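Local coordinates for crystal protein (Bacillus thuringiensis serovar dakota, PDB 2ZTB) that recognizes cancer cells and, as an aerolysin-type beta-pore-forming toxin, probably kills them by assembling into a pore in their membrane, at residues A[55-60]-A[210-215]; A[193-198]-A[217-222]; A[22-27]-A[36-41]; A[42-45]-A[49-52]. All coordinates share one frame; numbering follows the deposited sequence.

Contact 1: A[55-60]-A[210-215]; sequences AQYGYY and FWFNPA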
loop_
_atom_site.group_PDB
_atom_site.type_symbol
_atom_site.label_atom_id
_atom_site.label_comp_id
_atom_site.label_asym_id
_atom_site.label_seq_id
_atom_site.Cartn_x
_atom_site.Cartn_y
_atom_site.Cartn_z
ATOM N N ALA A 55 27.825 17.052 4.950
ATOM C CA ALA A 55 27.391 17.427 6.299
ATOM C C ALA A 55 28.234 18.609 6.810
ATOM O O ALA A 55 27.676 19.619 7.279
ATOM C CB ALA A 55 27.438 16.222 7.265
ATOM N N GLN A 56 29.565 18.502 6.701
ATOM C CA GLN A 56 30.440 19.644 7.049
ATOM C C GLN A 56 29.896 20.963 6.491
ATOM O O GLN A 56 29.664 21.936 7.270
ATOM C CB GLN A 56 31.878 19.441 6.555
ATOM C CG GLN A 56 32.621 18.272 7.205
ATOM C CD GLN A 56 34.135 18.388 6.900
ATOM O OE1 GLN A 56 34.684 17.576 6.111
ATOM N NE2 GLN A 56 34.818 19.412 7.514
ATOM N N TYR A 57 29.615 20.960 5.169
ATOM C CA TYR A 57 29.278 22.203 4.493
ATOM C C TYR A 57 27.781 22.446 4.292
ATOM O O TYR A 57 27.382 23.512 3.650
ATOM C CB TYR A 57 30.066 22.312 3.181
ATOM C CG TYR A 57 31.573 22.244 3.390
ATOM C CD1 TYR A 57 32.247 21.022 3.424
ATOM C CD2 TYR A 57 32.317 23.395 3.569
ATOM C CE1 TYR A 57 33.628 20.957 3.623
ATOM C CE2 TYR A 57 33.697 23.341 3.757
ATOM C CZ TYR A 57 34.349 22.127 3.787
ATOM O OH TYR A 57 35.718 22.092 3.984
ATOM N N GLY A 58 26.955 21.466 4.845
ATOM C CA GLY A 58 25.505 21.685 4.885
ATOM C C GLY A 58 24.776 21.545 3.568
ATOM O O GLY A 58 23.850 22.308 3.279
ATOM N N TYR A 59 25.189 20.563 2.778
ATOM C CA TYR A 59 24.554 20.242 1.500
ATOM C C TYR A 59 23.897 18.869 1.598
ATOM O O TYR A 59 24.585 17.853 1.640
ATOM C CB TYR A 59 25.594 20.229 0.380
ATOM C CG TYR A 59 26.058 21.594 -0.051
ATOM C CD1 TYR A 59 27.078 22.269 0.644
ATOM C CD2 TYR A 59 25.490 22.210 -1.167
ATOM C CE1 TYR A 59 27.505 23.539 0.243
ATOM C CE2 TYR A 59 25.915 23.470 -1.583
ATOM C CZ TYR A 59 26.918 24.128 -0.875
ATOM O OH TYR A 59 27.329 25.366 -1.307
ATOM N N TYR A 60 22.567 18.853 1.666
ATOM C CA TYR A 60 21.815 17.613 1.852
ATOM C C TYR A 60 21.020 17.240 0.614
ATOM O O TYR A 60 20.929 18.019 -0.335
ATOM C CB TYR A 60 20.909 17.704 3.090
ATOM C CG TYR A 60 21.699 17.820 4.368
ATOM C CD1 TYR A 60 21.897 19.068 4.985
ATOM C CD2 TYR A 60 22.286 16.693 4.939
ATOM C CE1 TYR A 60 22.641 19.178 6.148
ATOM C CE2 TYR A 60 23.027 16.788 6.091
ATOM C CZ TYR A 60 23.206 18.032 6.695
ATOM O OH TYR A 60 23.943 18.108 7.849
ATOM N N PHE A 210 36.885 20.779 -2.909
ATOM C CA PHE A 210 35.543 20.287 -2.606
ATOM C C PHE A 210 34.468 20.991 -3.413
ATOM O O PHE A 210 34.395 22.222 -3.411
ATOM C CB PHE A 210 35.198 20.451 -1.111
ATOM C CG PHE A 210 36.223 19.873 -0.161
ATOM C CD1 PHE A 210 37.022 18.791 -0.521
ATOM C CD2 PHE A 210 36.357 20.398 1.118
ATOM C CE1 PHE A 210 37.955 18.268 0.355
ATOM C CE2 PHE A 210 37.284 19.869 2.011
ATOM C CZ PHE A 210 38.088 18.803 1.620
ATOM N N TRP A 211 33.605 20.192 -4.045
ATOM C CA TRP A 211 32.497 20.705 -4.845
ATOM C C TRP A 211 31.166 20.029 -4.549
ATOM O O TRP A 211 31.125 18.851 -4.204
ATOM C CB TRP A 211 32.820 20.567 -6.339
ATOM C CG TRP A 211 33.872 21.514 -6.741
ATOM C CD1 TRP A 211 35.204 21.267 -6.818
ATOM C CD2 TRP A 211 33.691 22.892 -7.086
ATOM N NE1 TRP A 211 35.866 22.395 -7.191
ATOM C CE2 TRP A 211 34.964 23.413 -7.367
ATOM C CE3 TRP A 211 32.568 23.732 -7.197
ATOM C CZ2 TRP A 211 35.166 24.747 -7.756
ATOM C CZ3 TRP A 211 32.775 25.075 -7.585
ATOM C CH2 TRP A 211 34.060 25.550 -7.865
ATOM N N PHE A 212 30.087 20.794 -4.718
ATOM C CA PHE A 212 28.707 20.313 -4.614
ATOM C C PHE A 212 27.939 20.641 -5.872
ATOM O O PHE A 212 28.069 21.738 -6.420
ATOM C CB PHE A 212 28.021 20.913 -3.380
ATOM C CG PHE A 212 28.820 20.730 -2.135
ATOM C CD1 PHE A 212 29.744 21.696 -1.742
ATOM C CD2 PHE A 212 28.703 19.558 -1.389
ATOM C CE1 PHE A 212 30.529 21.514 -0.623
ATOM C CE2 PHE A 212 29.483 19.360 -0.256
ATOM C CZ PHE A 212 30.398 20.343 0.127
ATOM N N ASN A 213 27.172 19.674 -6.350
ATOM C CA ASN A 213 26.338 19.849 -7.524
ATOM C C ASN A 213 24.966 19.318 -7.213
ATOM O O ASN A 213 24.844 18.320 -6.503
ATOM C CB ASN A 213 26.924 19.112 -8.734
ATOM C CG ASN A 213 28.003 19.904 -9.416
ATOM O OD1 ASN A 213 27.743 20.651 -10.354
ATOM N ND2 ASN A 213 29.219 19.771 -8.930
ATOM N N PRO A 214 23.917 19.989 -7.721
ATOM C CA PRO A 214 22.569 19.456 -7.500
ATOM C C PRO A 214 22.474 18.041 -8.034
ATOM O O PRO A 214 23.149 17.696 -9.010
ATOM C CB PRO A 214 21.658 20.402 -8.299
ATOM C CG PRO A 214 22.562 21.196 -9.155
ATOM C CD PRO A 214 23.900 21.243 -8.494
ATOM N N ALA A 215 21.652 17.228 -7.377
ATOM C CA ALA A 215 21.383 15.844 -7.773
ATOM C C ALA A 215 21.135 15.660 -9.282
ATOM O O ALA A 215 21.573 14.674 -9.863
ATOM C CB ALA A 215 20.189 15.294 -6.943
#
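Tyr59 and Phe212 lie ring on ring in an offset stack, their planes only 2° from parallel and their centroids 3.9 Å apart. The overlap reaches the base of the phenylalanine as well: Phe212 CB sits over the tyrosine face, 3.8 Å from the Tyr59 centroid, in a CH-pi contact. At its far end the Phe212 ring meets the second tyrosine, with Phe212 CZ 3.6 Å from Tyr57 CB. That is the tight part. Tyr57 against Phe210 is less overlapped and oblique, the planes inclined at 62°; here Tyr57 OH comes to the edge of the other ring, 3.4 Å from Phe210 CE2. Tyr57 is also the exposed member of the cluster, the one on the solvent side. Between the two tyrosines the chain leaves helix 53-56 through a Schellman motif at Gly58, where phi is positive, and both tyrosines leave the backbone toward strand 210-214. Tyr194 of strand 168-199 meets Tyr59 edge-to-face. A glycerol, probably from the crystallisation liquor, is hydrogen-bonded to Tyr57 O and Gly58 O. No hydrogen bond joins the two segments, so this aromatic cluster at the surface holds them together through ring packing and dispersion.

Contact 2: A[193-198]-A[217-222]; sequences GYFGAN and DVLNTT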
loop_
_atom_site.group_PDB
_atom_site.type_symbol
_atom_site.label_atom_id
_atom_site.label_comp_id
_atom_site.label_asym_id
_atom_site.label_seq_id
_atom_site.Cartn_x
_atom_site.Cartn_y
_atom_site.Cartn_z
ATOM N N GLY A 193 18.271 18.433 -3.879
ATOM C CA GLY A 193 19.450 18.608 -3.028
ATOM C C GLY A 193 20.749 18.296 -3.746
ATOM O O GLY A 193 20.811 18.365 -4.968
ATOM N N TYR A 194 21.782 17.922 -2.993
ATOM C CA TYR A 194 23.151 17.936 -3.520
ATOM C C TYR A 194 23.956 16.679 -3.241
ATOM O O TYR A 194 23.675 15.945 -2.284
ATOM C CB TYR A 194 23.921 19.162 -2.984
ATOM C CG TYR A 194 23.221 20.481 -3.236
ATOM C CD1 TYR A 194 22.199 20.920 -2.385
ATOM C CD2 TYR A 194 23.576 21.293 -4.318
ATOM C CE1 TYR A 194 21.531 22.110 -2.609
ATOM C CE2 TYR A 194 22.920 22.514 -4.548
ATOM C CZ TYR A 194 21.890 22.901 -3.687
ATOM O OH TYR A 194 21.224 24.090 -3.880
ATOM N N PHE A 195 24.944 16.445 -4.111
ATOM C CA PHE A 195 26.046 15.521 -3.866
ATOM C C PHE A 195 27.355 16.309 -3.738
ATOM O O PHE A 195 27.485 17.423 -4.274
ATOM C CB PHE A 195 26.189 14.546 -5.018
ATOM C CG PHE A 195 25.177 13.428 -5.025
ATOM C CD1 PHE A 195 23.871 13.655 -5.425
ATOM C CD2 PHE A 195 25.559 12.138 -4.694
ATOM C CE1 PHE A 195 22.943 12.622 -5.447
ATOM C CE2 PHE A 195 24.644 11.098 -4.726
ATOM C CZ PHE A 195 23.334 11.337 -5.110
ATOM N N GLY A 196 28.327 15.713 -3.044
ATOM C CA GLY A 196 29.643 16.325 -2.833
ATOM C C GLY A 196 30.714 15.478 -3.494
ATOM O O GLY A 196 30.510 14.295 -3.730
ATOM N N ALA A 197 31.841 16.088 -3.828
ATOM C CA ALA A 197 32.995 15.355 -4.342
ATOM C C ALA A 197 34.271 16.017 -3.875
ATOM O O ALA A 197 34.354 17.250 -3.809
ATOM C CB ALA A 197 32.966 15.269 -5.876
ATOM N N ASN A 198 35.265 15.201 -3.536
ATOM C CA ASN A 198 36.602 15.727 -3.222
ATOM C C ASN A 198 37.625 15.304 -4.255
ATOM O O ASN A 198 37.696 14.131 -4.632
ATOM C CB ASN A 198 37.058 15.359 -1.803
ATOM C CG ASN A 198 37.149 13.855 -1.574
ATOM O OD1 ASN A 198 36.140 13.186 -1.345
ATOM N ND2 ASN A 198 38.368 13.321 -1.625
ATOM N N ASP A 217 22.433 17.141 -11.775
ATOM C CA ASP A 217 23.701 17.162 -12.504
ATOM C C ASP A 217 24.471 15.840 -12.500
ATOM O O ASP A 217 25.320 15.635 -13.366
ATOM C CB ASP A 217 24.637 18.242 -11.945
ATOM C CG ASP A 217 24.153 19.651 -12.220
ATOM O OD1 ASP A 217 23.131 19.837 -12.921
ATOM O OD2 ASP A 217 24.816 20.588 -11.732
ATOM N N VAL A 218 24.217 14.962 -11.524
ATOM C CA VAL A 218 25.048 13.756 -11.373
ATOM C C VAL A 218 24.256 12.425 -11.399
ATOM O O VAL A 218 24.853 11.338 -11.470
ATOM C CB VAL A 218 25.973 13.855 -10.122
ATOM C CG1 VAL A 218 26.991 15.033 -10.287
ATOM C CG2 VAL A 218 25.144 14.021 -8.802
ATOM N N LEU A 219 22.925 12.519 -11.367
ATOM C CA LEU A 219 22.054 11.347 -11.407
ATOM C C LEU A 219 21.367 11.286 -12.759
ATOM O O LEU A 219 21.134 12.322 -13.387
ATOM C CB LEU A 219 20.989 11.399 -10.270
ATOM C CG LEU A 219 21.413 11.266 -8.788
ATOM C CD1 LEU A 219 20.261 11.544 -7.843
ATOM C CD2 LEU A 219 22.004 9.903 -8.454
ATOM N N ASN A 220 21.015 10.074 -13.192
ATOM C CA ASN A 220 20.368 9.859 -14.483
ATOM C C ASN A 220 18.915 10.271 -14.483
ATOM O O ASN A 220 18.329 10.509 -15.544
ATOM C CB ASN A 220 20.498 8.402 -14.919
ATOM C CG ASN A 220 21.920 8.032 -15.260
ATOM O OD1 ASN A 220 22.683 8.847 -15.806
ATOM N ND2 ASN A 220 22.293 6.798 -14.946
ATOM N N THR A 221 18.337 10.338 -13.290
ATOM C CA THR A 221 16.977 10.824 -13.106
ATOM C C THR A 221 16.870 11.330 -11.687
ATOM O O THR A 221 17.702 10.997 -10.851
ATOM C CB THR A 221 15.873 9.719 -13.339
ATOM O OG1 THR A 221 14.588 10.361 -13.331
ATOM C CG2 THR A 221 15.854 8.681 -12.234
ATOM N N THR A 222 15.839 12.115 -11.406
ATOM C CA THR A 222 15.608 12.590 -10.046
ATOM C C THR A 222 14.160 12.374 -9.627
ATOM O O THR A 222 13.690 12.966 -8.652
ATOM C CB THR A 222 15.968 14.087 -9.885
ATOM O OG1 THR A 222 15.272 14.847 -10.883
ATOM C CG2 THR A 222 17.488 14.310 -10.007
#
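Phe195 spreads its ring across two neighbouring aliphatic side chains, Val218 and Leu219. The near part of the ring takes the valine: Phe195 CD1 is 3.6 Å from Val218 CG2, and that same methyl also touches the ring carbon CG. Farther out, the leucine takes over, with Phe195 CE1 3.8 Å from Leu219 CD1. The other leucine methyl completes the grip on the outer end, Leu219 CD2 lying 3.9 Å from Phe195 CZ. Both aliphatic groups come at the ring obliquely. On the valine a single branch does the touching; with its CG1 anti to the carbonyl carbon (chi1 -64°), CG2 falls between the backbone N and C and is the methyl presented to the phenylalanine. The two chains stand well apart, Phe195 CA and Val218 CA being 7.8 Å from each other, and the side chains alone bridge the gap, without a hydrogen bond. In the fold, Phe195 belongs to the long strand 168-199, which pairs antiparallel with strand 210-214; the chain then runs through the short, weakly bonded helix 215-218 and the loop that follows. The contact thus joins one face of the antiparallel sheet to the connection that leads on to strand 223-247. Helix 20-31 closes over the same apolar patch: Phe27 touches both Phe195 and Val218, and Val23 touches Leu219. All three residues of the contact are buried, while Asp217 O accepts a hydrogen bond from Arg26 NH1.

Contact 3: A[22-27]-A[36-41]; sequences SVRSRF and DGIALN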
loop_
_atom_site.group_PDB
_atom_site.type_symbol
_atom_site.label_atom_id
_atom_site.label_comp_id
_atom_site.label_asym_id
_atom_site.label_seq_id
_atom_site.Cartn_x
_atom_site.Cartn_y
_atom_site.Cartn_z
ATOM N N SER A 22 28.465 6.028 -11.450
ATOM C CA SER A 22 27.953 6.881 -12.484
ATOM C C SER A 22 27.941 8.331 -12.015
ATOM O O SER A 22 28.120 9.228 -12.833
ATOM C CB SER A 22 26.585 6.410 -12.974
ATOM O OG SER A 22 25.541 6.733 -12.076
ATOM N N VAL A 23 27.745 8.547 -10.703
ATOM C CA VAL A 23 27.821 9.865 -10.054
ATOM C C VAL A 23 29.259 10.378 -10.089
ATOM O O VAL A 23 29.524 11.523 -10.465
ATOM C CB VAL A 23 27.263 9.808 -8.572
ATOM C CG1 VAL A 23 27.676 11.046 -7.722
ATOM C CG2 VAL A 23 25.742 9.634 -8.559
ATOM N N ARG A 24 30.197 9.523 -9.708
ATOM C CA ARG A 24 31.603 9.874 -9.757
ATOM C C ARG A 24 32.029 10.292 -11.181
ATOM O O ARG A 24 32.767 11.274 -11.360
ATOM C CB ARG A 24 32.445 8.702 -9.243
ATOM C CG ARG A 24 33.891 9.040 -9.006
ATOM C CD ARG A 24 34.720 7.794 -8.848
ATOM N NE ARG A 24 36.023 8.112 -8.277
ATOM C CZ ARG A 24 36.875 7.215 -7.784
ATOM N NH1 ARG A 24 36.579 5.914 -7.795
ATOM N NH2 ARG A 24 38.032 7.621 -7.277
ATOM N N SER A 25 31.542 9.565 -12.183
ATOM C CA SER A 25 31.898 9.803 -13.600
ATOM C C SER A 25 31.336 11.129 -14.110
ATOM O O SER A 25 31.963 11.816 -14.913
ATOM C CB SER A 25 31.400 8.644 -14.465
ATOM O OG SER A 25 31.618 8.879 -15.859
ATOM N N ARG A 26 30.155 11.492 -13.621
ATOM C CA ARG A 26 29.553 12.781 -13.915
ATOM C C ARG A 26 30.358 13.960 -13.328
ATOM O O ARG A 26 30.562 14.960 -14.000
ATOM C CB ARG A 26 28.084 12.772 -13.463
ATOM C CG ARG A 26 27.141 12.031 -14.446
ATOM C CD ARG A 26 26.292 13.009 -15.320
ATOM N NE ARG A 26 27.120 13.702 -16.278
ATOM C CZ ARG A 26 27.220 15.021 -16.483
ATOM N NH1 ARG A 26 26.488 15.936 -15.851
ATOM N NH2 ARG A 26 28.084 15.414 -17.383
ATOM N N PHE A 27 30.815 13.824 -12.083
ATOM C CA PHE A 27 31.692 14.794 -11.432
ATOM C C PHE A 27 32.992 14.926 -12.213
ATOM O O PHE A 27 33.479 16.019 -12.451
ATOM C CB PHE A 27 31.992 14.358 -9.988
ATOM C CG PHE A 27 31.002 14.875 -8.955
ATOM C CD1 PHE A 27 30.201 13.986 -8.235
ATOM C CD2 PHE A 27 30.897 16.244 -8.688
ATOM C CE1 PHE A 27 29.302 14.447 -7.273
ATOM C CE2 PHE A 27 29.996 16.737 -7.715
ATOM C CZ PHE A 27 29.196 15.840 -7.002
ATOM N N ASP A 36 38.517 11.925 -6.051
ATOM C CA ASP A 36 38.979 10.861 -5.185
ATOM C C ASP A 36 37.789 10.162 -4.547
ATOM O O ASP A 36 37.769 8.940 -4.418
ATOM C CB ASP A 36 39.870 11.437 -4.092
ATOM C CG ASP A 36 41.297 11.642 -4.531
ATOM O OD1 ASP A 36 41.698 11.172 -5.616
ATOM O OD2 ASP A 36 42.031 12.288 -3.765
ATOM N N GLY A 37 36.795 10.943 -4.140
ATOM C CA GLY A 37 35.622 10.395 -3.487
ATOM C C GLY A 37 34.408 11.277 -3.653
ATOM O O GLY A 37 34.519 12.412 -4.122
ATOM N N ILE A 38 33.255 10.751 -3.242
ATOM C CA ILE A 38 31.968 11.445 -3.360
ATOM C C ILE A 38 31.236 11.334 -2.023
ATOM O O ILE A 38 31.655 10.582 -1.160
ATOM C CB ILE A 38 31.093 10.905 -4.543
ATOM C CG1 ILE A 38 30.673 9.437 -4.319
ATOM C CG2 ILE A 38 31.817 11.156 -5.925
ATOM C CD1 ILE A 38 29.615 8.889 -5.296
ATOM N N ALA A 39 30.159 12.094 -1.856
ATOM C CA ALA A 39 29.475 12.201 -0.587
ATOM C C ALA A 39 28.001 12.524 -0.776
ATOM O O ALA A 39 27.622 13.214 -1.715
ATOM C CB ALA A 39 30.142 13.257 0.286
ATOM N N LEU A 40 27.181 11.997 0.134
ATOM C CA LEU A 40 25.739 12.192 0.137
ATOM C C LEU A 40 25.338 12.228 1.580
ATOM O O LEU A 40 25.582 11.272 2.319
ATOM C CB LEU A 40 25.037 11.025 -0.571
ATOM C CG LEU A 40 23.513 10.946 -0.684
ATOM C CD1 LEU A 40 22.938 12.134 -1.465
ATOM C CD2 LEU A 40 23.122 9.641 -1.341
ATOM N N ASN A 41 24.717 13.329 1.988
ATOM C CA ASN A 41 24.238 13.471 3.370
ATOM C C ASN A 41 25.321 13.029 4.374
ATOM O O ASN A 41 26.381 13.671 4.443
ATOM C CB ASN A 41 22.907 12.734 3.546
ATOM C CG ASN A 41 21.837 13.236 2.586
ATOM O OD1 ASN A 41 21.588 14.435 2.506
ATOM N ND2 ASN A 41 21.192 12.320 1.863
#
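Ile38 is the apolar hub, reaching helix 20-31 with both ends of its branched side chain. Its CD1 lies 3.8 Å from Val23 CG1, while its CG2 methyl is 4.0 Å from Phe27 CD1, approaching that ring obliquely. The same CG2 also rests against the helix backbone, 4.0 Å from Arg24 CA. With chi1 at 65°, CG1 is tucked between the backbone N and C and CG2 stands anti to the carbonyl carbon; CD1, at the end of the first branch, reaches Val23, and CG2 reaches Phe27, one turn further on. The polar part is looser. Arg24 stretches out, extended from CG to NE, and its NH2 comes 3.2 Å from Asp36 O, but at an angle too poor for a hydrogen bond; NH2 instead bonds to Pro35 O, and the guanidinium makes a cation-pi contact with Phe46. Asp36 and Gly37 together face Asn198 in a classic beta bulge. The 22-27 part of helix 20-31 runs across strand 37-40 at 114°, with axes 8.9 Å apart, and so packs on a sheet in which that strand lies between strands 168-199 and 43-46.

Contact 4: A[42-45]-A[49-52]; sequences NETY and VKPP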
loop_
_atom_site.group_PDB
_atom_site.type_symbol
_atom_site.label_atom_id
_atom_site.label_comp_id
_atom_site.label_asym_id
_atom_site.label_seq_id
_atom_site.Cartn_x
_atom_site.Cartn_y
_atom_site.Cartn_z
ATOM N N ASN A 42 25.097 11.927 5.102
ATOM C CA ASN A 42 26.101 11.434 6.071
ATOM C C ASN A 42 26.996 10.258 5.633
ATOM O O ASN A 42 27.689 9.649 6.462
ATOM C CB ASN A 42 25.453 11.153 7.433
ATOM C CG ASN A 42 25.004 12.426 8.133
ATOM O OD1 ASN A 42 23.740 12.716 8.132
ATOM N ND2 ASN A 42 26.038 13.210 8.732
ATOM N N GLU A 43 27.009 9.975 4.330
ATOM C CA GLU A 43 27.789 8.877 3.766
ATOM C C GLU A 43 28.806 9.405 2.767
ATOM O O GLU A 43 28.674 10.516 2.262
ATOM C CB GLU A 43 26.877 7.919 3.004
ATOM C CG GLU A 43 25.783 7.231 3.782
ATOM C CD GLU A 43 24.722 6.702 2.848
ATOM O OE1 GLU A 43 23.930 7.530 2.336
ATOM O OE2 GLU A 43 24.682 5.469 2.622
ATOM N N THR A 44 29.816 8.585 2.490
ATOM C CA THR A 44 30.826 8.862 1.499
ATOM C C THR A 44 30.998 7.613 0.650
ATOM O O THR A 44 30.576 6.532 1.054
ATOM C CB THR A 44 32.196 9.213 2.136
ATOM O OG1 THR A 44 32.768 8.049 2.746
ATOM C CG2 THR A 44 32.075 10.334 3.159
ATOM N N TYR A 45 31.601 7.767 -0.526
ATOM C CA TYR A 45 31.978 6.635 -1.365
ATOM C C TYR A 45 33.376 6.876 -1.943
ATOM O O TYR A 45 33.795 8.026 -2.122
ATOM C CB TYR A 45 30.940 6.410 -2.472
ATOM C CG TYR A 45 30.482 4.965 -2.622
ATOM C CD1 TYR A 45 29.357 4.490 -1.945
ATOM C CD2 TYR A 45 31.183 4.075 -3.426
ATOM C CE1 TYR A 45 28.938 3.161 -2.080
ATOM C CE2 TYR A 45 30.785 2.756 -3.566
ATOM C CZ TYR A 45 29.672 2.308 -2.903
ATOM O OH TYR A 45 29.296 1.004 -3.075
ATOM N N VAL A 49 36.946 12.312 1.915
ATOM C CA VAL A 49 37.177 13.053 3.152
ATOM C C VAL A 49 36.090 12.701 4.172
ATOM O O VAL A 49 34.909 12.627 3.826
ATOM C CB VAL A 49 37.209 14.586 2.885
ATOM C CG1 VAL A 49 37.000 15.390 4.163
ATOM C CG2 VAL A 49 38.518 14.980 2.211
ATOM N N LYS A 50 36.516 12.471 5.415
ATOM C CA LYS A 50 35.625 12.257 6.557
ATOM C C LYS A 50 35.779 13.384 7.589
ATOM O O LYS A 50 36.898 13.829 7.843
ATOM C CB LYS A 50 35.925 10.921 7.243
ATOM C CG LYS A 50 35.344 9.691 6.557
ATOM C CD LYS A 50 36.444 8.844 5.921
ATOM C CE LYS A 50 35.872 7.535 5.377
ATOM N NZ LYS A 50 35.205 7.732 4.056
ATOM N N PRO A 51 34.664 13.853 8.187
ATOM C CA PRO A 51 33.277 13.484 7.879
ATOM C C PRO A 51 32.829 14.000 6.501
ATOM O O PRO A 51 33.433 14.938 5.974
ATOM C CB PRO A 51 32.467 14.134 9.016
ATOM C CG PRO A 51 33.320 15.211 9.553
ATOM C CD PRO A 51 34.751 14.821 9.297
ATOM N N PRO A 52 31.786 13.376 5.913
ATOM C CA PRO A 52 31.298 13.779 4.597
ATOM C C PRO A 52 31.197 15.298 4.452
ATOM O O PRO A 52 30.609 15.963 5.312
ATOM C CB PRO A 52 29.906 13.123 4.513
ATOM C CG PRO A 52 29.646 12.527 5.874
ATOM C CD PRO A 52 30.989 12.263 6.457
#
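Thr44 and Lys50 share the one hydrogen bond of the contact, in which Lys50 NZ donates to Thr44 OG1 at 2.8 Å. The threonine methyl serves the other partners, with Thr44 CG2 3.7 Å from Val49 O and 3.8 Å from Pro52 CB. The proline ring is the second centre of the contact. Its CG packs on the backbone just ahead of strand 43-46, 3.5 Å from Asn42 C, and its CB is 3.7 Å from Glu43 O. What brings the ammonium back to the threonine is a double bend in Lys50, at chi2 (110°) and again at chi4 (80°), and the side chains of Lys50 and Thr44 cross at roughly a right angle. Behind it, the peptide before Pro51 is cis, a kink just ahead of the proline that packs on the strand. Pro52 is the buried member of the group, whereas Asn42 and Lys50 are exposed. Pro52 also stands at the N-cap of helix 53-56, so the loop is laid against strand 43-46 where that helix starts. Strand 43-46 is in turn hydrogen-bonded to strand 37-40, through Tyr45 and Ile38, and Tyr45 meets the ring of Phe10.

How the contacts relate
All four contacts gather at one end of this elongated toxin, their centres about 29 to 34 Å from the centre of the chain, and all reach the same antiparallel sheet. Contacts 2 and 3 are closest, centres about 7 Å apart, on the neighbouring strands 168-199 and 37-40. Contacts 3 and 4 meet where strand 37-40 turns into strand 43-46, and contact 4 leads through helix 53-56 into contact 1. Along the chain, contacts 3 and 4 close before contacts 1 and 2, whose segments alternate. In this proteolytically activated form of the toxin, N-terminal elements and distant later strands are thereby built into one compact head, consistent with a receptor-binding part in this family.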